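Local coordinates for metallo-beta-lactamase domain-containing protein 1 (Thermotoga maritima, PDB 1ZTC) that probably acts as a metal-dependent hydrolase of the metallo-beta-lactamase superfamily, perhaps an endoribonuclease, and carries two nickel ions in its active site, at residues A[78-83]-A[169-174]; A[144-149]-A[155-160]. All blocks are in the same frame, centred on the assembly; numbering follows the deposited sequence.

Overall arrangement
From the N terminus, the chain runs through the first four strands of the six-stranded sheet, ending with 76-78, whose following loop carries the first metal ligands. Contact 1 joins that loop, 78-83, to 169-174, strand 169-171 of the five-stranded sheet and the turn that follows it, and so closes a long loop of 85 residues. Strands 97-101 and 130-133 lie within this loop, and so does contact 2, the hairpin of strands 144-148 and 157-163, with five residues between its segments. The two contacts meet directly, since strand 157-163 neighbours strand 169-171. Thr80 O and Leu157 N, 2.7 Å apart, probably form a hydrogen bond, which ties the metal-binding loop to the hairpin.

Contact 1. Residues A[78-83]-A[169-174]; sequences LFTHVH and VLITGD. With NI (nickel (II) ion), chain F; NI (nickel (II) ion), chain E.
His81 and Asp174 meet at a nickel ion: the side chains cross at about a right angle, ring and carboxylate planes 65° apart, with Asp174 OD2 at the edge of the imidazole. His81 NE2 and Asp174 OD2 come within 3.1 Å of each other, yet no hydrogen bond joins them, because both bind the nickel of chain F. His81 NE2 lies 2.1 Å from that ion, and His83 presents ND1 to it. His81 CD2 sits over one face of the His83 ring, offset toward the rim. A chi1 of 66° carries the His81 ring across to Asp174 and leaves its ND1 beside Thr80 OG1, to which it donates at 2.9 Å, almost in the ring plane. That bond fixes the ring's rotation; Asp50 in turn holds Thr80 OG1.

This is the dinuclear centre of the metallo-beta-lactamase fold, with His81 and His83 at the start of the HxHxDH motif. His152 completes the protein ligands of the nickel of chain F, while Asp85, His86 and His211 belong with Asp174 to the site of the nickel of chain E. Asp174 OD2 bridges the ions, 2.2 Å from the nickel of chain E, and water 2 bridges them as well.

Behind the metals the packing is apolar: Thr80 CG2 approaches Gly173 CA at 3.9 Å and Ile171 CG2 at 4.3 Å. Gly173 has a positive phi of 70°, and its lack of a side chain lets Thr80 come close.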
loop_
_atom_site.group_PDB
_atom_site.type_symbol
_atom_site.label_atom_id
_atom_site.label_comp_id
_atom_site.label_asym_id
_atom_site.label_seq_id
_atom_site.Cartn_x
_atom_site.Cartn_y
_atom_site.Cartn_z
ATOM N N LEU A 78 20.430 -16.571 4.935
ATOM C CA LEU A 78 21.428 -15.642 4.411
ATOM C C LEU A 78 20.784 -14.292 4.091
ATOM O O LEU A 78 19.623 -14.223 3.658
ATOM C CB LEU A 78 22.107 -16.221 3.170
ATOM C CG LEU A 78 22.784 -17.581 3.361
ATOM C CD1 LEU A 78 21.817 -18.725 3.138
ATOM C CD2 LEU A 78 23.942 -17.720 2.411
ATOM N N PHE A 79 21.547 -13.231 4.319
ATOM C CA PHE A 79 21.093 -11.877 4.060
ATOM C C PHE A 79 21.903 -11.214 2.966
ATOM O O PHE A 79 23.127 -11.156 3.033
ATOM C CB PHE A 79 21.220 -10.994 5.307
ATOM C CG PHE A 79 20.539 -11.536 6.538
ATOM C CD1 PHE A 79 19.182 -11.850 6.522
ATOM C CD2 PHE A 79 21.241 -11.658 7.733
ATOM C CE1 PHE A 79 18.543 -12.325 7.659
ATOM C CE2 PHE A 79 20.617 -12.134 8.866
ATOM C CZ PHE A 79 19.247 -12.459 8.832
ATOM N N THR A 80 21.219 -10.664 1.973
ATOM C CA THR A 80 21.878 -9.759 1.049
ATOM C C THR A 80 22.430 -8.576 1.822
ATOM O O THR A 80 23.572 -8.188 1.639
ATOM C CB THR A 80 20.950 -9.293 -0.072
ATOM O OG1 THR A 80 19.806 -8.626 0.465
ATOM C CG2 THR A 80 20.536 -10.488 -0.912
ATOM N N HIS A 81 21.625 -8.026 2.725
ATOM C CA HIS A 81 22.090 -6.960 3.563
ATOM C C HIS A 81 21.157 -6.704 4.737
ATOM O O HIS A 81 20.044 -7.216 4.777
ATOM C CB HIS A 81 22.262 -5.692 2.735
ATOM C CG HIS A 81 20.992 -5.133 2.188
ATOM N ND1 HIS A 81 20.144 -5.853 1.374
ATOM C CD2 HIS A 81 20.457 -3.897 2.294
ATOM C CE1 HIS A 81 19.149 -5.081 1.000
ATOM N NE2 HIS A 81 19.309 -3.897 1.554
ATOM N N VAL A 82 21.603 -5.847 5.650
ATOM C CA VAL A 82 20.914 -5.616 6.898
ATOM C C VAL A 82 20.005 -4.406 6.781
ATOM O O VAL A 82 20.327 -3.332 7.250
ATOM C CB VAL A 82 21.944 -5.479 8.030
ATOM C CG1 VAL A 82 21.214 -5.212 9.378
ATOM C CG2 VAL A 82 22.753 -6.733 8.077
ATOM N N HIS A 83 18.896 -4.590 6.062
ATOM C CA HIS A 83 17.824 -3.632 5.988
ATOM C C HIS A 83 16.598 -4.386 6.428
ATOM O O HIS A 83 16.378 -5.554 6.033
ATOM C CB HIS A 83 17.631 -3.004 4.587
ATOM C CG HIS A 83 18.618 -1.913 4.273
ATOM N ND1 HIS A 83 18.696 -1.302 3.034
ATOM C CD2 HIS A 83 19.612 -1.361 5.018
ATOM C CE1 HIS A 83 19.683 -0.416 3.038
ATOM N NE2 HIS A 83 20.252 -0.432 4.230
ATOM N N VAL A 169 20.910 -19.054 -11.139
ATOM C CA VAL A 169 20.044 -17.966 -10.652
ATOM C C VAL A 169 20.875 -16.971 -9.873
ATOM O O VAL A 169 21.641 -17.350 -8.986
ATOM C CB VAL A 169 18.902 -18.515 -9.748
ATOM C CG1 VAL A 169 17.991 -17.403 -9.274
ATOM C CG2 VAL A 169 18.089 -19.570 -10.487
ATOM N N LEU A 170 20.718 -15.695 -10.207
ATOM C CA LEU A 170 21.362 -14.621 -9.452
ATOM C C LEU A 170 20.344 -13.903 -8.563
ATOM O O LEU A 170 19.395 -13.279 -9.067
ATOM C CB LEU A 170 22.030 -13.603 -10.380
ATOM C CG LEU A 170 22.795 -12.455 -9.682
ATOM C CD1 LEU A 170 23.892 -12.979 -8.795
ATOM C CD2 LEU A 170 23.350 -11.477 -10.663
ATOM N N ILE A 171 20.553 -14.019 -7.253
ATOM C CA ILE A 171 19.835 -13.228 -6.254
ATOM C C ILE A 171 20.600 -11.893 -6.130
ATOM O O ILE A 171 21.681 -11.823 -5.573
ATOM C CB ILE A 171 19.811 -13.924 -4.887
ATOM C CG1 ILE A 171 19.382 -15.401 -4.995
ATOM C CG2 ILE A 171 18.926 -13.107 -3.886
ATOM C CD1 ILE A 171 18.091 -15.630 -5.683
ATOM N N THR A 172 20.064 -10.846 -6.744
ATOM C CA THR A 172 20.836 -9.608 -6.920
ATOM C C THR A 172 20.978 -8.822 -5.652
ATOM O O THR A 172 22.050 -8.231 -5.394
ATOM C CB THR A 172 20.202 -8.687 -7.985
ATOM O OG1 THR A 172 18.911 -8.229 -7.560
ATOM C CG2 THR A 172 20.075 -9.414 -9.302
ATOM N N GLY A 173 19.902 -8.838 -4.853
ATOM C CA GLY A 173 19.757 -7.896 -3.772
ATOM C C GLY A 173 19.511 -6.509 -4.345
ATOM O O GLY A 173 19.166 -6.336 -5.539
ATOM N N ASP A 174 19.680 -5.520 -3.478
ATOM C CA ASP A 174 19.252 -4.163 -3.757
ATOM C C ASP A 174 20.171 -3.347 -4.635
ATOM O O ASP A 174 19.922 -2.165 -4.837
ATOM C CB ASP A 174 19.025 -3.442 -2.445
ATOM C CG ASP A 174 17.599 -3.595 -1.942
ATOM O OD1 ASP A 174 16.703 -4.006 -2.677
ATOM O OD2 ASP A 174 17.359 -3.235 -0.812
HETATM NI NI NI F . 18.222 -2.109 1.055
HETATM NI NI NI E . 15.291 -3.663 -0.235
HETATM O O HOH W 1 14.529 -1.201 0.003
HETATM O O HOH W 2 16.200 -2.521 1.785
HETATM O O HOH W 3 16.758 -0.265 0.460
#

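Contact 2. Residues A[144-149]-A[155-160]; sequences VKVFHT and EHLSFL
The His156 ring turns an edge to Thr149 OG1 and Ser158 OG, both lying in its plane. On the sheet face of Lys145, Phe147, Ser158 and Leu160, Phe147 CE2 lies 3.7 Å from Leu160 CB, which sits at the ring edge. On the other face, Phe159 takes Val146 CG2 at its edge, the two side chains lying side by side, while the edge of the His148 ring brings CD2 to 3.2 Å from His156 O. Beyond the segments, His148 stacks on His101, and Phe197 of helix 192-201 packs edge-to-face with Phe147.

The backbones form an antiparallel beta hairpin. Lys145 with Leu160 and Phe147 with Ser158 are hydrogen-bonded pairs; Val146 with Phe159 and His148 with Leu157 are non-hydrogen-bonded ones. A chi1 of -177° turns Val146 CG1 to Leu157 CD2, at 3.8 Å, and leaves CG2 to Phe159.

At the loop end of the hairpin, Thr149 N donates to His156 O at 2.8 Å. A chi1 of 52° places Thr149 OG1 where it hydrogen-bonds His156 ND1, also at 2.8 Å, and lies 2.9 Å from Ser158 OG. Asp174 N donates to His156 NE2, consistent with a second-shell part in positioning the nickel-bridging Asp174, and Ser158 OG donates to Thr172 O. A neutral His156 would then carry its proton on ND1, consistent with a relay from ND1 through Thr149 OG1 and Ser158 OG to Thr172 O.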
loop_
_atom_site.group_PDB
_atom_site.type_symbol
_atom_site.label_atom_id
_atom_site.label_comp_id
_atom_site.label_asym_id
_atom_site.label_seq_id
_atom_site.Cartn_x
_atom_site.Cartn_y
_atom_site.Cartn_z
ATOM N N VAL A 144 26.206 -22.471 -3.891
ATOM C CA VAL A 144 25.938 -21.065 -3.624
ATOM C C VAL A 144 27.251 -20.310 -3.624
ATOM O O VAL A 144 28.148 -20.619 -2.856
ATOM C CB VAL A 144 25.219 -20.882 -2.286
ATOM C CG1 VAL A 144 24.977 -19.389 -1.999
ATOM C CG2 VAL A 144 23.902 -21.635 -2.305
ATOM N N LYS A 145 27.379 -19.375 -4.552
ATOM C CA LYS A 145 28.535 -18.497 -4.607
ATOM C C LYS A 145 28.167 -17.109 -4.086
ATOM O O LYS A 145 27.191 -16.518 -4.522
ATOM C CB LYS A 145 29.070 -18.413 -6.028
ATOM C CG LYS A 145 30.207 -17.400 -6.214
ATOM C CD LYS A 145 31.505 -17.823 -5.563
ATOM C CE LYS A 145 32.626 -16.903 -6.022
ATOM N NZ LYS A 145 33.976 -17.414 -5.685
ATOM N N VAL A 146 28.993 -16.615 -3.162
ATOM C CA VAL A 146 28.787 -15.327 -2.488
ATOM C C VAL A 146 29.647 -14.244 -3.107
ATOM O O VAL A 146 30.846 -14.408 -3.256
ATOM C CB VAL A 146 29.173 -15.423 -0.987
ATOM C CG1 VAL A 146 28.893 -14.120 -0.276
ATOM C CG2 VAL A 146 28.419 -16.561 -0.317
ATOM N N PHE A 147 29.030 -13.116 -3.418
ATOM C CA PHE A 147 29.737 -11.984 -3.999
ATOM C C PHE A 147 29.500 -10.767 -3.132
ATOM O O PHE A 147 28.352 -10.453 -2.782
ATOM C CB PHE A 147 29.214 -11.694 -5.407
ATOM C CG PHE A 147 29.527 -12.762 -6.403
ATOM C CD1 PHE A 147 30.802 -12.895 -6.930
ATOM C CD2 PHE A 147 28.544 -13.623 -6.832
ATOM C CE1 PHE A 147 31.082 -13.893 -7.864
ATOM C CE2 PHE A 147 28.819 -14.623 -7.764
ATOM C CZ PHE A 147 30.070 -14.750 -8.275
ATOM N N HIS A 148 30.573 -10.075 -2.798
ATOM C CA HIS A 148 30.467 -8.771 -2.101
ATOM C C HIS A 148 30.140 -7.705 -3.127
ATOM O O HIS A 148 30.925 -7.446 -4.039
ATOM C CB HIS A 148 31.768 -8.403 -1.387
ATOM C CG HIS A 148 31.626 -7.251 -0.423
ATOM N ND1 HIS A 148 32.705 -6.530 0.044
ATOM C CD2 HIS A 148 30.536 -6.729 0.190
ATOM C CE1 HIS A 148 32.288 -5.614 0.899
ATOM N NE2 HIS A 148 30.971 -5.704 0.999
ATOM N N THR A 149 28.972 -7.100 -2.984
ATOM C CA THR A 149 28.467 -6.168 -3.966
ATOM C C THR A 149 28.030 -4.883 -3.253
ATOM O O THR A 149 26.835 -4.598 -3.172
ATOM C CB THR A 149 27.310 -6.797 -4.764
ATOM O OG1 THR A 149 26.327 -7.332 -3.866
ATOM C CG2 THR A 149 27.803 -7.946 -5.639
ATOM N N GLU A 155 27.752 -3.743 3.514
ATOM C CA GLU A 155 27.716 -5.194 3.789
ATOM C C GLU A 155 26.992 -6.012 2.718
ATOM O O GLU A 155 26.741 -7.211 2.886
ATOM C CB GLU A 155 27.081 -5.450 5.156
ATOM C CG GLU A 155 25.545 -5.415 5.240
ATOM C CD GLU A 155 24.954 -4.008 5.313
ATOM O OE1 GLU A 155 25.714 -3.002 5.224
ATOM O OE2 GLU A 155 23.721 -3.923 5.502
ATOM N N HIS A 156 26.657 -5.365 1.608
ATOM C CA HIS A 156 25.747 -5.947 0.662
ATOM C C HIS A 156 26.369 -7.118 -0.107
ATOM O O HIS A 156 27.499 -7.037 -0.634
ATOM C CB HIS A 156 25.201 -4.887 -0.305
ATOM C CG HIS A 156 24.071 -5.397 -1.149
ATOM N ND1 HIS A 156 24.275 -6.175 -2.276
ATOM C CD2 HIS A 156 22.724 -5.293 -0.994
ATOM C CE1 HIS A 156 23.097 -6.512 -2.781
ATOM N NE2 HIS A 156 22.142 -5.992 -2.019
ATOM N N LEU A 157 25.585 -8.183 -0.211
ATOM C CA LEU A 157 25.962 -9.409 -0.901
ATOM C C LEU A 157 24.944 -9.786 -1.955
ATOM O O LEU A 157 23.731 -9.555 -1.788
ATOM C CB LEU A 157 26.019 -10.578 0.087
ATOM C CG LEU A 157 27.014 -10.501 1.248
ATOM C CD1 LEU A 157 26.738 -11.662 2.197
ATOM C CD2 LEU A 157 28.456 -10.494 0.790
ATOM N N SER A 158 25.453 -10.407 -3.025
ATOM C CA SER A 158 24.636 -11.075 -4.027
ATOM C C SER A 158 25.039 -12.562 -4.031
ATOM O O SER A 158 26.176 -12.921 -3.675
ATOM C CB SER A 158 24.793 -10.417 -5.414
ATOM O OG SER A 158 24.524 -9.011 -5.375
ATOM N N PHE A 159 24.090 -13.413 -4.410
ATOM C CA PHE A 159 24.271 -14.858 -4.375
ATOM C C PHE A 159 23.928 -15.513 -5.722
ATOM O O PHE A 159 22.848 -15.311 -6.271
ATOM C CB PHE A 159 23.391 -15.489 -3.308
ATOM C CG PHE A 159 23.581 -14.928 -1.946
ATOM C CD1 PHE A 159 24.657 -15.331 -1.157
ATOM C CD2 PHE A 159 22.699 -13.979 -1.446
ATOM C CE1 PHE A 159 24.849 -14.803 0.116
ATOM C CE2 PHE A 159 22.882 -13.448 -0.184
ATOM C CZ PHE A 159 23.957 -13.853 0.609
ATOM N N LEU A 160 24.861 -16.305 -6.229
ATOM C CA LEU A 160 24.669 -17.051 -7.455
ATOM C C LEU A 160 24.425 -18.506 -7.100
ATOM O O LEU A 160 25.247 -19.138 -6.405
ATOM C CB LEU A 160 25.912 -16.911 -8.338
ATOM C CG LEU A 160 25.855 -17.534 -9.742
ATOM C CD1 LEU A 160 24.875 -16.769 -10.650
ATOM C CD2 LEU A 160 27.238 -17.532 -10.351
#